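Aminoacyl-tRNA synthetase (Cryptosporidium parvum, PDB 5F9Z) probably catalyses the ATP-dependent attachment of proline to its cognate tRNA, and is held here with halofuginone and the ATP analogue AMPPNP in its active site. Local coordinates at residues A184-Y195 and Q239-G247; E318-V326 and F363-R373. One frame throughout, in Å; residues are numbered along the deposited sequence.

Contact 1. Residues A184-Y195 and Q239-G247; sequences ALEMVDIILNEY and QAATSHLLG. With ANP (phosphoaminophosphonic acid-adenylate ester), chain D; HFG (7-bromo-6-chloro-3-{3-[(2R,3S)-3-hydroxypiperidin-2-yl]-2-oxopropyl}quinazolin-4(3H)-one), chain E.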
# COMPACT_ATOMS: atom_id res chain seq x y z
N ALA A 184 -13.66 -19.00 -9.51
CA ALA A 184 -13.55 -18.01 -8.45
C ALA A 184 -12.13 -17.97 -7.89
O ALA A 184 -11.59 -16.88 -7.66
CB ALA A 184 -14.55 -18.32 -7.34
N LEU A 185 -11.52 -19.13 -7.67
CA LEU A 185 -10.15 -19.16 -7.15
C LEU A 185 -9.17 -18.54 -8.13
O LEU A 185 -8.23 -17.84 -7.73
CB LEU A 185 -9.74 -20.60 -6.82
CG LEU A 185 -8.32 -20.79 -6.30
CD1 LEU A 185 -8.07 -19.95 -5.06
CD2 LEU A 185 -8.05 -22.27 -6.01
N GLU A 186 -9.38 -18.77 -9.43
CA GLU A 186 -8.56 -18.10 -10.44
C GLU A 186 -8.72 -16.59 -10.36
O GLU A 186 -7.76 -15.85 -10.59
CB GLU A 186 -8.93 -18.61 -11.83
CG GLU A 186 -8.56 -20.06 -12.08
CD GLU A 186 -9.23 -20.63 -13.32
OE1 GLU A 186 -10.08 -19.93 -13.92
OE2 GLU A 186 -8.91 -21.78 -13.69
N MET A 187 -9.92 -16.11 -10.02
CA MET A 187 -10.12 -14.68 -9.82
C MET A 187 -9.38 -14.19 -8.58
O MET A 187 -8.86 -13.07 -8.56
CB MET A 187 -11.61 -14.37 -9.71
CG MET A 187 -11.94 -12.90 -9.61
SD MET A 187 -11.59 -12.01 -11.13
CE MET A 187 -11.96 -10.33 -10.63
N VAL A 188 -9.32 -15.02 -7.53
CA VAL A 188 -8.59 -14.65 -6.32
C VAL A 188 -7.11 -14.48 -6.62
O VAL A 188 -6.49 -13.49 -6.22
CB VAL A 188 -8.83 -15.69 -5.21
CG1 VAL A 188 -7.99 -15.36 -3.99
CG2 VAL A 188 -10.30 -15.77 -4.85
N ASP A 189 -6.52 -15.45 -7.33
CA ASP A 189 -5.10 -15.38 -7.66
C ASP A 189 -4.81 -14.24 -8.63
O ASP A 189 -3.74 -13.62 -8.55
CB ASP A 189 -4.63 -16.71 -8.25
CG ASP A 189 -4.74 -17.85 -7.26
OD1 ASP A 189 -4.58 -17.60 -6.05
OD2 ASP A 189 -4.97 -18.99 -7.70
N ILE A 190 -5.73 -13.96 -9.55
CA ILE A 190 -5.52 -12.87 -10.51
C ILE A 190 -5.44 -11.53 -9.78
O ILE A 190 -4.55 -10.72 -10.05
CB ILE A 190 -6.64 -12.87 -11.57
CG1 ILE A 190 -6.36 -13.93 -12.64
CG2 ILE A 190 -6.79 -11.49 -12.20
CD1 ILE A 190 -7.49 -14.12 -13.63
N ILE A 191 -6.36 -11.30 -8.85
CA ILE A 191 -6.37 -10.03 -8.13
C ILE A 191 -5.15 -9.91 -7.22
O ILE A 191 -4.56 -8.84 -7.08
CB ILE A 191 -7.68 -9.87 -7.34
CG1 ILE A 191 -8.87 -9.81 -8.30
CG2 ILE A 191 -7.64 -8.62 -6.49
CD1 ILE A 191 -8.85 -8.62 -9.23
N LEU A 192 -4.75 -11.02 -6.58
CA LEU A 192 -3.60 -10.99 -5.70
C LEU A 192 -2.33 -10.60 -6.45
O LEU A 192 -1.51 -9.83 -5.95
CB LEU A 192 -3.42 -12.35 -5.01
CG LEU A 192 -2.32 -12.40 -3.95
CD1 LEU A 192 -2.68 -11.52 -2.77
CD2 LEU A 192 -2.07 -13.83 -3.50
N ASN A 193 -2.15 -11.14 -7.66
CA ASN A 193 -0.99 -10.77 -8.46
C ASN A 193 -1.03 -9.30 -8.86
O ASN A 193 0.01 -8.64 -8.93
CB ASN A 193 -0.91 -11.66 -9.71
CG ASN A 193 -0.55 -13.09 -9.37
OD1 ASN A 193 0.19 -13.36 -8.43
ND2 ASN A 193 -1.08 -14.03 -10.15
N GLU A 194 -2.23 -8.76 -9.12
CA GLU A 194 -2.34 -7.34 -9.42
C GLU A 194 -2.06 -6.49 -8.19
O GLU A 194 -1.45 -5.42 -8.30
CB GLU A 194 -3.73 -7.03 -9.99
CG GLU A 194 -4.09 -7.78 -11.26
CD GLU A 194 -3.34 -7.28 -12.49
OE1 GLU A 194 -2.44 -6.43 -12.36
OE2 GLU A 194 -3.67 -7.75 -13.61
N TYR A 195 -2.50 -6.95 -7.02
CA TYR A 195 -2.15 -6.27 -5.78
C TYR A 195 -0.64 -6.26 -5.57
O TYR A 195 -0.04 -5.23 -5.24
CB TYR A 195 -2.85 -6.93 -4.59
CG TYR A 195 -4.30 -6.54 -4.43
CD1 TYR A 195 -4.77 -5.33 -4.92
CD2 TYR A 195 -5.19 -7.38 -3.78
CE1 TYR A 195 -6.10 -4.97 -4.77
CE2 TYR A 195 -6.52 -7.02 -3.62
CZ TYR A 195 -6.97 -5.82 -4.12
OH TYR A 195 -8.28 -5.46 -3.96
N GLN A 239 -0.23 -6.04 6.56
CA GLN A 239 -0.94 -6.68 5.46
C GLN A 239 -1.20 -5.65 4.37
O GLN A 239 -1.95 -4.70 4.57
CB GLN A 239 -2.23 -7.31 5.95
CG GLN A 239 -2.97 -8.10 4.89
CD GLN A 239 -4.03 -9.01 5.47
OE1 GLN A 239 -4.13 -9.18 6.69
NE2 GLN A 239 -4.83 -9.62 4.60
N ALA A 240 -0.58 -5.85 3.21
CA ALA A 240 -0.63 -4.86 2.14
C ALA A 240 -1.98 -4.86 1.43
O ALA A 240 -2.49 -3.80 1.07
CB ALA A 240 0.51 -5.11 1.15
N ALA A 241 -2.55 -6.04 1.21
CA ALA A 241 -3.86 -6.19 0.58
C ALA A 241 -4.37 -7.59 0.89
O ALA A 241 -3.70 -8.38 1.56
CB ALA A 241 -3.79 -5.93 -0.92
N THR A 242 -5.56 -7.90 0.40
CA THR A 242 -6.17 -9.19 0.68
C THR A 242 -7.11 -9.58 -0.45
O THR A 242 -7.71 -8.72 -1.10
CB THR A 242 -6.91 -9.19 2.02
OG1 THR A 242 -7.45 -10.49 2.27
CG2 THR A 242 -8.04 -8.17 1.99
N SER A 243 -7.22 -10.89 -0.67
CA SER A 243 -8.09 -11.44 -1.70
C SER A 243 -8.68 -12.74 -1.17
O SER A 243 -7.93 -13.67 -0.86
CB SER A 243 -7.32 -11.69 -3.00
OG SER A 243 -8.19 -12.12 -4.04
N HIS A 244 -10.00 -12.80 -1.06
CA HIS A 244 -10.69 -13.90 -0.39
C HIS A 244 -11.36 -14.81 -1.41
O HIS A 244 -11.98 -14.34 -2.37
CB HIS A 244 -11.74 -13.38 0.59
CG HIS A 244 -11.24 -12.31 1.50
ND1 HIS A 244 -10.45 -12.57 2.60
CD2 HIS A 244 -11.44 -10.97 1.49
CE1 HIS A 244 -10.17 -11.44 3.22
NE2 HIS A 244 -10.76 -10.45 2.57
N LEU A 245 -11.25 -16.12 -1.18
CA LEU A 245 -12.10 -17.10 -1.85
C LEU A 245 -13.27 -17.36 -0.91
O LEU A 245 -13.21 -18.23 -0.03
CB LEU A 245 -11.33 -18.37 -2.17
CG LEU A 245 -12.18 -19.50 -2.78
CD1 LEU A 245 -12.83 -19.05 -4.08
CD2 LEU A 245 -11.36 -20.76 -2.99
N LEU A 246 -14.34 -16.59 -1.08
CA LEU A 246 -15.50 -16.71 -0.22
C LEU A 246 -16.21 -18.04 -0.39
O LEU A 246 -16.89 -18.49 0.54
CB LEU A 246 -16.48 -15.56 -0.48
CG LEU A 246 -15.89 -14.15 -0.43
CD1 LEU A 246 -16.90 -13.13 -0.91
CD2 LEU A 246 -15.42 -13.83 0.98
N GLY A 247 -16.07 -18.68 -1.54
CA GLY A 247 -16.78 -19.92 -1.78
C GLY A 247 -18.27 -19.66 -1.84
O GLY A 247 -18.74 -18.77 -2.55
PG ANP D . -7.07 -5.71 10.47
O1G ANP D . -7.20 -6.71 11.57
O2G ANP D . -5.61 -5.10 10.51
O3G ANP D . -8.12 -4.55 10.67
PB ANP D . -8.85 -6.24 8.36
O1B ANP D . -9.59 -7.60 8.23
O2B ANP D . -9.63 -5.33 9.24
N3B ANP D . -7.31 -6.48 8.98
PA ANP D . -9.76 -5.81 5.80
O1A ANP D . -11.13 -5.56 6.29
O2A ANP D . -9.53 -7.22 5.25
O3A ANP D . -8.69 -5.59 6.95
O5' ANP D . -9.43 -4.71 4.71
C5' ANP D . -8.63 -5.02 3.54
C4' ANP D . -7.27 -4.39 3.69
O4' ANP D . -7.42 -3.01 4.07
C3' ANP D . -6.39 -5.00 4.78
O3' ANP D . -5.66 -6.11 4.27
C2' ANP D . -5.47 -3.84 5.16
O2' ANP D . -4.31 -3.81 4.33
C1' ANP D . -6.34 -2.61 4.89
N9 ANP D . -6.90 -1.99 6.10
C8 ANP D . -7.61 -2.62 7.09
N7 ANP D . -8.00 -1.82 8.05
C5 ANP D . -7.53 -0.58 7.66
C6 ANP D . -7.61 0.70 8.25
N6 ANP D . -8.23 0.95 9.40
N1 ANP D . -7.03 1.73 7.59
C2 ANP D . -6.41 1.49 6.43
N3 ANP D . -6.26 0.33 5.78
C4 ANP D . -6.85 -0.67 6.45
O4' HFG E . -14.07 -6.48 4.98
C21 HFG E . -13.68 -7.59 5.18
C3' HFG E . -13.50 -8.59 4.00
C2' HFG E . -13.44 -7.90 2.64
N1' HFG E . -14.59 -7.14 2.40
C6' HFG E . -14.37 -6.15 1.39
C5' HFG E . -13.14 -6.45 0.53
C4' HFG E . -11.94 -6.50 1.31
C39 HFG E . -12.17 -7.02 2.60
O7' HFG E . -10.99 -7.87 3.04
C1' HFG E . -13.33 -8.08 6.71
N3 HFG E . -13.94 -7.11 7.71
C4 HFG E . -15.32 -7.06 7.87
O11 HFG E . -16.05 -7.80 7.20
C10 HFG E . -15.87 -6.19 8.76
C5 HFG E . -17.30 -6.11 8.95
C2 HFG E . -13.16 -6.32 8.42
N1 HFG E . -13.67 -5.45 9.31
C9 HFG E . -15.02 -5.37 9.49
C8 HFG E . -15.55 -4.47 10.42
C7 HFG E . -16.95 -4.39 10.60
BR1 HFG E . -17.68 -3.12 11.90
C6 HFG E . -17.81 -5.22 9.87
CL1 HFG E . -19.56 -5.12 10.10
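In the class II synthetase catalytic core, a floor strand of the active site, 239-247, has its rear face packed on helix 184-195, through S243 on V188 and A241 on Y195. Helix and strand run antiparallel, their axes 7.8 Å apart at the closest. S243, with OG anti to its backbone N (chi1 -175°), reaches the helix and donates to V188 O at 3.1 Å. The bond lies in the carbonyl plane on a lone pair; as V188 O also accepts the helical bond from L192 N, two donors hold it, and a small hydroxyl suits this tight spot. The two branches of V188 lie one after the other along the strand: CG1 against S243 OG, CG2 3.3 Å from H244 O. One helical turn before V188, A184 and L185 meet L245, whose CD1 touches A184 CB (3.8 Å) and whose CD2 meets L185 CD1 at 4.0 Å, the two leucines crossing at about a right angle. At the other end A241 CB sits over one face of the Y195 ring, a CH-pi contact 3.8 Å from the centroid, with I191 CG2 on the opposite face; alanine is small enough to let the ring lie close to the strand. Alternation along the strand turns T242 and H244 to the ligand side. There H244 NE2 donates to HFG O7' at 2.6 Å, nearly straight at 166°, and T242 CG2 borders both ligands, while Q239 O accepts from ANP O2' at 2.5 Å. Strand 236-247 lies between strands 223-231 and 265-276, whose residues K225 and S272 bond to its backbone. Helix 53-71 touches I191 and E194, and Y195 OH bonds to Q172.

Contact 2. Residues E318-V326 and F363-R373; sequences EQKKICNEV and FEVGPRDIEKR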
# COMPACT_ATOMS: atom_id res chain seq x y z
N GLU A 318 17.08 34.34 -21.51
CA GLU A 318 17.64 33.08 -21.97
C GLU A 318 17.57 32.00 -20.90
O GLU A 318 17.56 30.81 -21.24
CB GLU A 318 19.09 33.28 -22.42
CG GLU A 318 19.22 34.03 -23.74
CD GLU A 318 18.65 33.25 -24.91
OE1 GLU A 318 19.08 32.09 -25.12
OE2 GLU A 318 17.77 33.78 -25.61
N GLN A 319 17.51 32.38 -19.62
CA GLN A 319 17.37 31.39 -18.56
C GLN A 319 15.96 30.81 -18.54
O GLN A 319 15.78 29.60 -18.39
CB GLN A 319 17.72 32.01 -17.21
CG GLN A 319 17.93 31.02 -16.09
CD GLN A 319 18.55 31.65 -14.86
OE1 GLN A 319 18.54 32.88 -14.71
NE2 GLN A 319 19.12 30.83 -13.99
N LYS A 320 14.94 31.67 -18.69
CA LYS A 320 13.57 31.18 -18.78
C LYS A 320 13.35 30.39 -20.07
O LYS A 320 12.53 29.46 -20.09
CB LYS A 320 12.58 32.35 -18.71
N LYS A 321 14.06 30.74 -21.13
CA LYS A 321 13.91 30.03 -22.40
C LYS A 321 14.48 28.62 -22.32
O LYS A 321 13.93 27.68 -22.91
CB LYS A 321 14.58 30.83 -23.52
CG LYS A 321 14.35 30.30 -24.92
CD LYS A 321 14.91 31.27 -25.94
CE LYS A 321 15.10 30.62 -27.29
NZ LYS A 321 16.40 31.01 -27.90
N ILE A 322 15.59 28.45 -21.59
CA ILE A 322 16.16 27.12 -21.42
C ILE A 322 15.27 26.26 -20.54
O ILE A 322 15.04 25.08 -20.83
CB ILE A 322 17.59 27.22 -20.85
CG1 ILE A 322 18.55 27.76 -21.91
CG2 ILE A 322 18.07 25.87 -20.35
CD1 ILE A 322 18.65 26.88 -23.14
N CYS A 323 14.73 26.84 -19.46
CA CYS A 323 13.84 26.09 -18.58
C CYS A 323 12.56 25.68 -19.31
O CYS A 323 12.08 24.56 -19.14
CB CYS A 323 13.52 26.91 -17.34
SG CYS A 323 14.95 27.31 -16.31
N ASN A 324 12.01 26.58 -20.12
CA ASN A 324 10.82 26.24 -20.89
C ASN A 324 11.13 25.17 -21.93
O ASN A 324 10.31 24.28 -22.18
CB ASN A 324 10.24 27.48 -21.57
CG ASN A 324 9.60 28.44 -20.58
OD1 ASN A 324 9.27 28.06 -19.46
ND2 ASN A 324 9.42 29.69 -21.00
N GLU A 325 12.32 25.23 -22.54
CA GLU A 325 12.71 24.20 -23.50
C GLU A 325 12.85 22.85 -22.82
O GLU A 325 12.36 21.83 -23.33
CB GLU A 325 14.01 24.60 -24.20
CG GLU A 325 14.60 23.51 -25.08
CD GLU A 325 15.86 23.95 -25.79
OE1 GLU A 325 16.11 23.47 -26.91
OE2 GLU A 325 16.60 24.79 -25.23
N VAL A 326 13.52 22.82 -21.67
CA VAL A 326 13.66 21.57 -20.92
C VAL A 326 12.30 21.06 -20.46
O VAL A 326 12.01 19.86 -20.54
CB VAL A 326 14.63 21.76 -19.74
CG1 VAL A 326 14.65 20.52 -18.86
CG2 VAL A 326 16.03 22.07 -20.25
N PHE A 363 16.67 19.81 -11.51
CA PHE A 363 17.52 20.39 -12.55
C PHE A 363 17.99 21.75 -12.07
O PHE A 363 17.18 22.64 -11.82
CB PHE A 363 16.77 20.52 -13.88
CG PHE A 363 16.49 19.21 -14.56
CD1 PHE A 363 16.91 18.01 -14.01
CD2 PHE A 363 15.81 19.18 -15.76
CE1 PHE A 363 16.65 16.81 -14.64
CE2 PHE A 363 15.55 17.98 -16.40
CZ PHE A 363 15.97 16.80 -15.84
N GLU A 364 19.31 21.91 -11.95
CA GLU A 364 19.92 23.18 -11.60
C GLU A 364 20.37 23.86 -12.89
O GLU A 364 21.22 23.33 -13.61
CB GLU A 364 21.09 22.99 -10.64
CG GLU A 364 20.71 22.25 -9.37
CD GLU A 364 21.90 21.99 -8.47
OE1 GLU A 364 23.03 22.37 -8.84
OE2 GLU A 364 21.70 21.41 -7.38
N VAL A 365 19.79 25.03 -13.18
CA VAL A 365 20.03 25.74 -14.43
C VAL A 365 20.65 27.08 -14.08
O VAL A 365 19.95 28.03 -13.71
CB VAL A 365 18.75 25.91 -15.26
CG1 VAL A 365 19.05 26.64 -16.56
CG2 VAL A 365 18.11 24.56 -15.53
N GLY A 366 21.98 27.17 -14.20
CA GLY A 366 22.68 28.41 -13.97
C GLY A 366 23.38 28.90 -15.22
O GLY A 366 23.21 28.34 -16.31
N PRO A 367 24.17 29.97 -15.09
CA PRO A 367 24.92 30.47 -16.26
C PRO A 367 25.72 29.40 -16.99
O PRO A 367 25.67 29.33 -18.22
CB PRO A 367 25.84 31.54 -15.64
CG PRO A 367 25.22 31.91 -14.33
CD PRO A 367 24.13 30.94 -13.99
N ARG A 368 26.46 28.57 -16.25
CA ARG A 368 27.25 27.52 -16.89
C ARG A 368 26.37 26.52 -17.62
O ARG A 368 26.77 25.99 -18.67
CB ARG A 368 28.12 26.81 -15.85
N ASP A 369 25.18 26.25 -17.10
CA ASP A 369 24.27 25.31 -17.76
C ASP A 369 23.67 25.92 -19.02
O ASP A 369 23.50 25.23 -20.03
CB ASP A 369 23.17 24.89 -16.79
CG ASP A 369 23.73 24.35 -15.48
OD1 ASP A 369 24.04 23.14 -15.42
OD2 ASP A 369 23.85 25.13 -14.52
N ILE A 370 23.35 27.22 -18.98
CA ILE A 370 22.84 27.89 -20.17
C ILE A 370 23.91 27.94 -21.26
O ILE A 370 23.61 27.78 -22.45
CB ILE A 370 22.35 29.31 -19.81
CG1 ILE A 370 21.30 29.25 -18.70
CG2 ILE A 370 21.80 30.02 -21.03
CD1 ILE A 370 20.97 30.60 -18.11
N GLU A 371 25.17 28.13 -20.86
CA GLU A 371 26.24 28.30 -21.82
C GLU A 371 26.52 27.00 -22.57
O GLU A 371 26.83 27.03 -23.77
CB GLU A 371 27.50 28.80 -21.11
CG GLU A 371 28.66 29.15 -22.03
CD GLU A 371 29.85 29.68 -21.27
OE1 GLU A 371 29.76 29.80 -20.03
OE2 GLU A 371 30.88 29.99 -21.91
N LYS A 372 26.42 25.86 -21.89
CA LYS A 372 26.71 24.57 -22.49
C LYS A 372 25.48 23.89 -23.09
O LYS A 372 25.62 22.81 -23.67
CB LYS A 372 27.33 23.64 -21.44
CG LYS A 372 28.55 24.21 -20.75
CD LYS A 372 28.97 23.34 -19.57
CE LYS A 372 29.41 21.96 -20.03
NZ LYS A 372 30.62 22.02 -20.89
N ARG A 373 24.30 24.51 -22.98
CA ARG A 373 23.04 23.87 -23.34
C ARG A 373 22.92 22.50 -22.67
O ARG A 373 22.66 21.48 -23.31
CB ARG A 373 22.87 23.77 -24.86
CG ARG A 373 22.48 25.09 -25.51
CD ARG A 373 22.04 24.91 -26.95
NE ARG A 373 20.98 23.92 -27.09
CZ ARG A 373 19.70 24.14 -26.82
NH1 ARG A 373 18.81 23.17 -26.98
NH2 ARG A 373 19.31 25.33 -26.38
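R373 grips E325 end-on, with one guanidinium nitrogen for each carboxylate oxygen. NH1 reaches E325 OE1 at 2.7 Å, meeting it from above the carboxylate plane, whereas NH2 uses the syn lone pair of E325 OE2 at 3.0 Å; the carboxylate and guanidinium planes stand 45° apart. The long, flexible arginine can span from the end of its own helix to E325, bending at chi3 (53°) toward helix 318-326. A second polar link comes from Q319, whose extended chain carries NE2 to V365 O at 2.9 Å, the oxygen lying in the amide plane. In the anticodon-binding domain the contact joins helix 317-332 to strand 361-365 and the short helix that follows it. G366 is the N-cap of that helix, and its N donates to D369 OD2, while R373 leaves it through a Schellman motif with positive phi. Between the polar links, branched I322 can face two partners at once: CG2 lies against V365 CG1 (4.0 Å) and CG1 against I370 CG2, and its CD1 comes near R373 NH2, at 3.7 Å. I370 CD1 rests on Q319 CB at 3.7 Å. Further along, V326 CG1 meets the F363 ring at its edge, 3.6 Å from CD2; I397 of helix 393-417 also touches F363.

In the fold
Contact 1 and contact 2 follow one another along the chain and lie on opposite sides of its centre, 50 Å apart between centres and about 29 Å between nearest atoms. The first belongs to the catalytic core, the second to the anticodon-binding domain; as in other class II synthetases, these domains are expected to act on the acceptor end and the anticodon of the tRNA respectively. Only contact 1 borders the ligands. The helix-strand pairing of contact 2, at 155°, is less exactly antiparallel than that of contact 1, at 180°. Both are largely buried, though the R373 end of contact 2 reaches the surface.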